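Local coordinates for protein deoxyhypusine synthase, putative (Entamoeba histolytica, PDB 7L9R) that probably acts as a deoxyhypusine synthase, an NAD-dependent transferase that makes deoxyhypusine on the precursor of translation factor eIF5A, at residues R83-M97 / S256-G270. Residues are numbered along the deposited sequence; the frame is centred on the assembly and turned at random.
Sequences RLKRCTIYLGFTSEM and STIHSVETGVIILGG
Thr88, Tyr90 and Gly92 pair in parallel with 262-268 through a ladder of backbone hydrogen bonds that alternates between their N and O atoms, from Thr88 N to Glu262 O (2.6 Å) as far as Leu268 N to Gly92 O (2.8 Å). Side-chain polar contacts involve the end of helix 247-258 and the turn before strand 262-268. Tyr90 OH donates to Ser256 OG (2.7 Å), which lies at the ring edge and in its plane, while Thr257 CG2 comes within 3.2 Å of the same OH; CG beside the backbone N (chi1 -63°) sends the ring to this last helical turn. Arg83 NH1 donates a hydrogen bond to His259 O (2.6 Å) from above the carbonyl plane, and Val261 CG2 sits centrally over one guanidinium face. Asp81 salt-bridges Arg83 NE. On the face carrying Ile89, Leu91, Ile266 and Leu268, Leu91 CD1 meets Ile266 CG2 (4.1 Å); from the following helix Met97 SD reaches Leu268 CB (3.8 Å). Gly264, without a side chain, lets Cys87 SG approach its N to 3.3 Å. These are the two central strands of a Rossmann-type parallel sheet (order 3-2-1-4-5-6), flanked by 117-120 and 289-294; helices 51-66 and 102-111 pack over Ile89, Leu91, Ile266 and Leu268.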
loop_
_atom_site.group_PDB
_atom_site.type_symbol
_atom_site.label_atom_id
_atom_site.label_comp_id
_atom_site.label_asym_id
_atom_site.label_seq_id
_atom_site.Cartn_x
_atom_site.Cartn_y
_atom_site.Cartn_z
ATOM N N ARG B 83 39.669 -11.715 17.042
ATOM C CA ARG B 83 38.593 -11.537 16.081
ATOM C C ARG B 83 39.104 -10.851 14.820
ATOM O O ARG B 83 40.062 -10.071 14.853
ATOM C CB ARG B 83 37.464 -10.702 16.682
ATOM C CG ARG B 83 36.728 -11.350 17.836
ATOM C CD ARG B 83 35.720 -10.378 18.424
ATOM N NE ARG B 83 36.371 -9.147 18.861
ATOM C CZ ARG B 83 35.737 -8.020 19.155
ATOM N NH1 ARG B 83 34.421 -7.919 19.049
ATOM N NH2 ARG B 83 36.443 -6.965 19.550
ATOM N N LEU B 84 38.455 -11.158 13.699
ATOM C CA LEU B 84 38.708 -10.431 12.463
ATOM C C LEU B 84 38.241 -8.993 12.635
ATOM O O LEU B 84 37.077 -8.748 12.970
ATOM C CB LEU B 84 37.992 -11.096 11.292
ATOM C CG LEU B 84 38.517 -12.476 10.896
ATOM C CD1 LEU B 84 37.791 -12.979 9.660
ATOM C CD2 LEU B 84 40.016 -12.416 10.656
ATOM N N LYS B 85 39.149 -8.042 12.425
ATOM C CA LYS B 85 38.840 -6.630 12.637
ATOM C C LYS B 85 38.272 -6.054 11.344
ATOM O O LYS B 85 38.939 -5.354 10.580
ATOM C CB LYS B 85 40.075 -5.882 13.115
ATOM C CG LYS B 85 40.664 -6.445 14.401
ATOM C CD LYS B 85 39.592 -6.629 15.454
ATOM C CE LYS B 85 40.182 -6.982 16.813
ATOM N NZ LYS B 85 40.943 -8.263 16.801
ATOM N N ARG B 86 37.001 -6.367 11.104
ATOM C CA ARG B 86 36.292 -5.909 9.918
ATOM C C ARG B 86 34.798 -5.889 10.224
ATOM O O ARG B 86 34.364 -6.199 11.337
ATOM C CB ARG B 86 36.591 -6.800 8.713
ATOM C CG ARG B 86 36.045 -8.205 8.857
ATOM C CD ARG B 86 36.352 -9.025 7.629
ATOM N NE ARG B 86 35.660 -10.305 7.650
ATOM C CZ ARG B 86 35.597 -11.135 6.618
ATOM N NH1 ARG B 86 36.181 -10.847 5.466
ATOM N NH2 ARG B 86 34.919 -12.273 6.741
ATOM N N CYS B 87 34.013 -5.525 9.218
ATOM C CA CYS B 87 32.566 -5.448 9.348
ATOM C C CYS B 87 31.963 -6.826 9.100
ATOM O O CYS B 87 32.221 -7.440 8.061
ATOM C CB CYS B 87 32.000 -4.423 8.367
ATOM S SG CYS B 87 30.215 -4.174 8.490
ATOM N N THR B 88 31.176 -7.313 10.058
ATOM C CA THR B 88 30.376 -8.515 9.859
ATOM C C THR B 88 29.141 -8.144 9.047
ATOM O O THR B 88 28.523 -7.104 9.292
ATOM C CB THR B 88 29.974 -9.133 11.202
ATOM O OG1 THR B 88 31.146 -9.461 11.962
ATOM C CG2 THR B 88 29.170 -10.402 10.982
ATOM N N ILE B 89 28.807 -8.959 8.050
ATOM C CA ILE B 89 27.762 -8.624 7.089
ATOM C C ILE B 89 26.660 -9.675 7.142
ATOM O O ILE B 89 26.920 -10.868 6.944
ATOM C CB ILE B 89 28.326 -8.486 5.665
ATOM C CG1 ILE B 89 29.425 -7.419 5.645
ATOM C CG2 ILE B 89 27.215 -8.155 4.683
ATOM C CD1 ILE B 89 29.968 -7.117 4.276
ATOM N N TYR B 90 25.429 -9.214 7.360
ATOM C CA TYR B 90 24.241 -10.050 7.461
ATOM C C TYR B 90 23.380 -9.823 6.230
ATOM O O TYR B 90 23.078 -8.675 5.887
ATOM C CB TYR B 90 23.436 -9.704 8.721
ATOM C CG TYR B 90 24.178 -9.952 10.011
ATOM C CD1 TYR B 90 25.122 -9.047 10.479
ATOM C CD2 TYR B 90 23.938 -11.098 10.761
ATOM C CE1 TYR B 90 25.814 -9.282 11.657
ATOM C CE2 TYR B 90 24.623 -11.340 11.940
ATOM C CZ TYR B 90 25.558 -10.429 12.382
ATOM O OH TYR B 90 26.238 -10.669 13.553
ATOM N N LEU B 91 22.976 -10.906 5.573
ATOM C CA LEU B 91 22.128 -10.818 4.392
ATOM C C LEU B 91 20.789 -11.472 4.697
ATOM O O LEU B 91 20.733 -12.669 4.997
ATOM C CB LEU B 91 22.788 -11.478 3.183
ATOM C CG LEU B 91 21.927 -11.528 1.921
ATOM C CD1 LEU B 91 21.521 -10.127 1.480
ATOM C CD2 LEU B 91 22.664 -12.257 0.811
ATOM N N GLY B 92 19.719 -10.690 4.617
ATOM C CA GLY B 92 18.366 -11.186 4.815
ATOM C C GLY B 92 17.583 -11.083 3.520
ATOM O O GLY B 92 17.684 -10.084 2.805
ATOM N N PHE B 93 16.812 -12.126 3.217
ATOM C CA PHE B 93 15.965 -12.108 2.036
ATOM C C PHE B 93 14.788 -13.045 2.250
ATOM O O PHE B 93 14.831 -13.952 3.087
ATOM C CB PHE B 93 16.738 -12.477 0.758
ATOM C CG PHE B 93 17.475 -13.790 0.827
ATOM C CD1 PHE B 93 16.798 -14.997 0.675
ATOM C CD2 PHE B 93 18.852 -13.819 0.991
ATOM C CE1 PHE B 93 17.477 -16.205 0.720
ATOM C CE2 PHE B 93 19.537 -15.024 1.035
ATOM C CZ PHE B 93 18.850 -16.219 0.899
ATOM N N THR B 94 13.722 -12.798 1.499
ATOM C CA THR B 94 12.513 -13.593 1.633
ATOM C C THR B 94 12.584 -14.831 0.751
ATOM O O THR B 94 13.371 -14.919 -0.200
ATOM C CB THR B 94 11.267 -12.790 1.267
ATOM O OG1 THR B 94 11.362 -12.351 -0.093
ATOM C CG2 THR B 94 11.131 -11.588 2.165
ATOM N N SER B 95 11.728 -15.794 1.086
ATOM C CA SER B 95 11.554 -16.973 0.252
ATOM C C SER B 95 11.157 -16.592 -1.171
ATOM O O SER B 95 11.526 -17.286 -2.126
ATOM C CB SER B 95 10.508 -17.886 0.901
ATOM O OG SER B 95 9.964 -18.806 -0.023
ATOM N N GLU B 96 10.429 -15.479 -1.335
ATOM C CA GLU B 96 10.034 -15.029 -2.670
ATOM C C GLU B 96 11.248 -14.666 -3.520
ATOM O O GLU B 96 11.260 -14.922 -4.729
ATOM C CB GLU B 96 9.067 -13.842 -2.565
ATOM C CG GLU B 96 8.538 -13.324 -3.910
ATOM C CD GLU B 96 8.218 -11.821 -3.908
ATOM O OE1 GLU B 96 8.887 -11.064 -3.169
ATOM O OE2 GLU B 96 7.315 -11.393 -4.667
ATOM N N MET B 97 12.271 -14.050 -2.916
ATOM C CA MET B 97 13.498 -13.769 -3.660
ATOM C C MET B 97 14.172 -15.052 -4.131
ATOM O O MET B 97 14.750 -15.089 -5.226
ATOM C CB MET B 97 14.487 -12.960 -2.818
ATOM C CG MET B 97 13.885 -12.069 -1.773
ATOM S SD MET B 97 13.775 -10.354 -2.265
ATOM C CE MET B 97 12.615 -10.425 -3.618
ATOM N N SER B 256 26.590 -13.111 17.835
ATOM C CA SER B 256 27.408 -12.650 16.716
ATOM C C SER B 256 27.322 -11.136 16.551
ATOM O O SER B 256 28.324 -10.489 16.235
ATOM C CB SER B 256 27.008 -13.364 15.422
ATOM O OG SER B 256 25.771 -12.896 14.917
ATOM N N THR B 257 26.139 -10.548 16.754
ATOM C CA THR B 257 26.048 -9.094 16.660
ATOM C C THR B 257 26.712 -8.433 17.862
ATOM O O THR B 257 27.427 -7.434 17.714
ATOM C CB THR B 257 24.592 -8.645 16.542
ATOM O OG1 THR B 257 23.885 -8.963 17.745
ATOM C CG2 THR B 257 23.926 -9.347 15.385
ATOM N N ILE B 258 26.499 -8.988 19.055
ATOM C CA ILE B 258 27.096 -8.431 20.266
ATOM C C ILE B 258 28.618 -8.454 20.180
ATOM O O ILE B 258 29.291 -7.496 20.581
ATOM C CB ILE B 258 26.579 -9.196 21.502
ATOM C CG1 ILE B 258 25.122 -8.813 21.788
ATOM C CG2 ILE B 258 27.474 -8.951 22.708
ATOM C CD1 ILE B 258 24.406 -9.740 22.757
ATOM N N HIS B 259 29.184 -9.540 19.656
ATOM C CA HIS B 259 30.625 -9.760 19.704
ATOM C C HIS B 259 31.363 -9.326 18.441
ATOM O O HIS B 259 32.574 -9.540 18.351
ATOM C CB HIS B 259 30.910 -11.235 19.989
ATOM C CG HIS B 259 30.461 -11.674 21.345
ATOM N ND1 HIS B 259 29.831 -12.879 21.567
ATOM C CD2 HIS B 259 30.533 -11.059 22.550
ATOM C CE1 HIS B 259 29.540 -12.992 22.852
ATOM N NE2 HIS B 259 29.956 -11.901 23.470
ATOM N N SER B 260 30.684 -8.729 17.469
ATOM C CA SER B 260 31.351 -8.319 16.239
ATOM C C SER B 260 31.886 -6.897 16.351
ATOM O O SER B 260 31.292 -6.033 16.999
ATOM C CB SER B 260 30.409 -8.418 15.043
ATOM O OG SER B 260 29.446 -7.390 15.100
ATOM N N VAL B 261 33.025 -6.663 15.697
ATOM C CA VAL B 261 33.677 -5.360 15.763
ATOM C C VAL B 261 32.839 -4.296 15.062
ATOM O O VAL B 261 32.754 -3.151 15.523
ATOM C CB VAL B 261 35.094 -5.459 15.166
ATOM C CG1 VAL B 261 35.687 -4.083 14.966
ATOM C CG2 VAL B 261 35.995 -6.286 16.079
ATOM N N GLU B 262 32.204 -4.653 13.947
ATOM C CA GLU B 262 31.403 -3.725 13.159
ATOM C C GLU B 262 30.348 -4.535 12.416
ATOM O O GLU B 262 30.623 -5.656 11.982
ATOM C CB GLU B 262 32.283 -2.931 12.183
ATOM C CG GLU B 262 31.598 -1.750 11.514
ATOM C CD GLU B 262 31.756 -0.470 12.311
ATOM O OE1 GLU B 262 32.194 -0.542 13.479
ATOM O OE2 GLU B 262 31.437 0.610 11.774
ATOM N N THR B 263 29.144 -3.974 12.278
ATOM C CA THR B 263 28.000 -4.689 11.722
ATOM C C THR B 263 27.469 -4.017 10.462
ATOM O O THR B 263 27.330 -2.791 10.409
ATOM C CB THR B 263 26.852 -4.781 12.733
ATOM O OG1 THR B 263 26.364 -3.464 13.024
ATOM C CG2 THR B 263 27.301 -5.448 14.012
ATOM N N GLY B 264 27.158 -4.830 9.464
ATOM C CA GLY B 264 26.428 -4.363 8.296
ATOM C C GLY B 264 25.244 -5.264 8.026
ATOM O O GLY B 264 25.332 -6.482 8.168
ATOM N N VAL B 265 24.137 -4.655 7.612
ATOM C CA VAL B 265 22.882 -5.377 7.438
ATOM C C VAL B 265 22.283 -5.010 6.091
ATOM O O VAL B 265 22.170 -3.826 5.754
ATOM C CB VAL B 265 21.896 -5.075 8.582
ATOM C CG1 VAL B 265 20.541 -5.623 8.267
ATOM C CG2 VAL B 265 22.402 -5.693 9.865
ATOM N N ILE B 266 21.905 -6.030 5.323
ATOM C CA ILE B 266 21.246 -5.880 4.030
ATOM C C ILE B 266 20.010 -6.762 4.065
ATOM O O ILE B 266 20.121 -7.984 4.228
ATOM C CB ILE B 266 22.161 -6.284 2.860
ATOM C CG1 ILE B 266 23.482 -5.523 2.923
ATOM C CG2 ILE B 266 21.463 -6.038 1.514
ATOM C CD1 ILE B 266 24.533 -6.063 1.974
ATOM N N ILE B 267 18.835 -6.152 3.924
ATOM C CA ILE B 267 17.574 -6.874 4.042
ATOM C C ILE B 267 16.751 -6.616 2.790
ATOM O O ILE B 267 16.433 -5.463 2.474
ATOM C CB ILE B 267 16.791 -6.465 5.299
ATOM C CG1 ILE B 267 17.637 -6.721 6.548
ATOM C CG2 ILE B 267 15.492 -7.256 5.394
ATOM C CD1 ILE B 267 17.002 -6.220 7.819
ATOM N N LEU B 268 16.387 -7.682 2.097
ATOM C CA LEU B 268 15.590 -7.593 0.887
ATOM C C LEU B 268 14.217 -8.175 1.189
ATOM O O LEU B 268 14.111 -9.345 1.573
ATOM C CB LEU B 268 16.266 -8.350 -0.256
ATOM C CG LEU B 268 17.783 -8.190 -0.342
ATOM C CD1 LEU B 268 18.364 -9.102 -1.414
ATOM C CD2 LEU B 268 18.160 -6.749 -0.627
ATOM N N GLY B 269 13.176 -7.358 1.014
ATOM C CA GLY B 269 11.813 -7.767 1.272
ATOM C C GLY B 269 11.384 -7.472 2.697
ATOM O O GLY B 269 12.181 -7.100 3.562
ATOM N N GLY B 270 10.095 -7.669 2.950
ATOM C CA GLY B 270 9.491 -7.374 4.244
ATOM C C GLY B 270 9.197 -8.646 5.015
ATOM O O GLY B 270 8.742 -9.641 4.442
#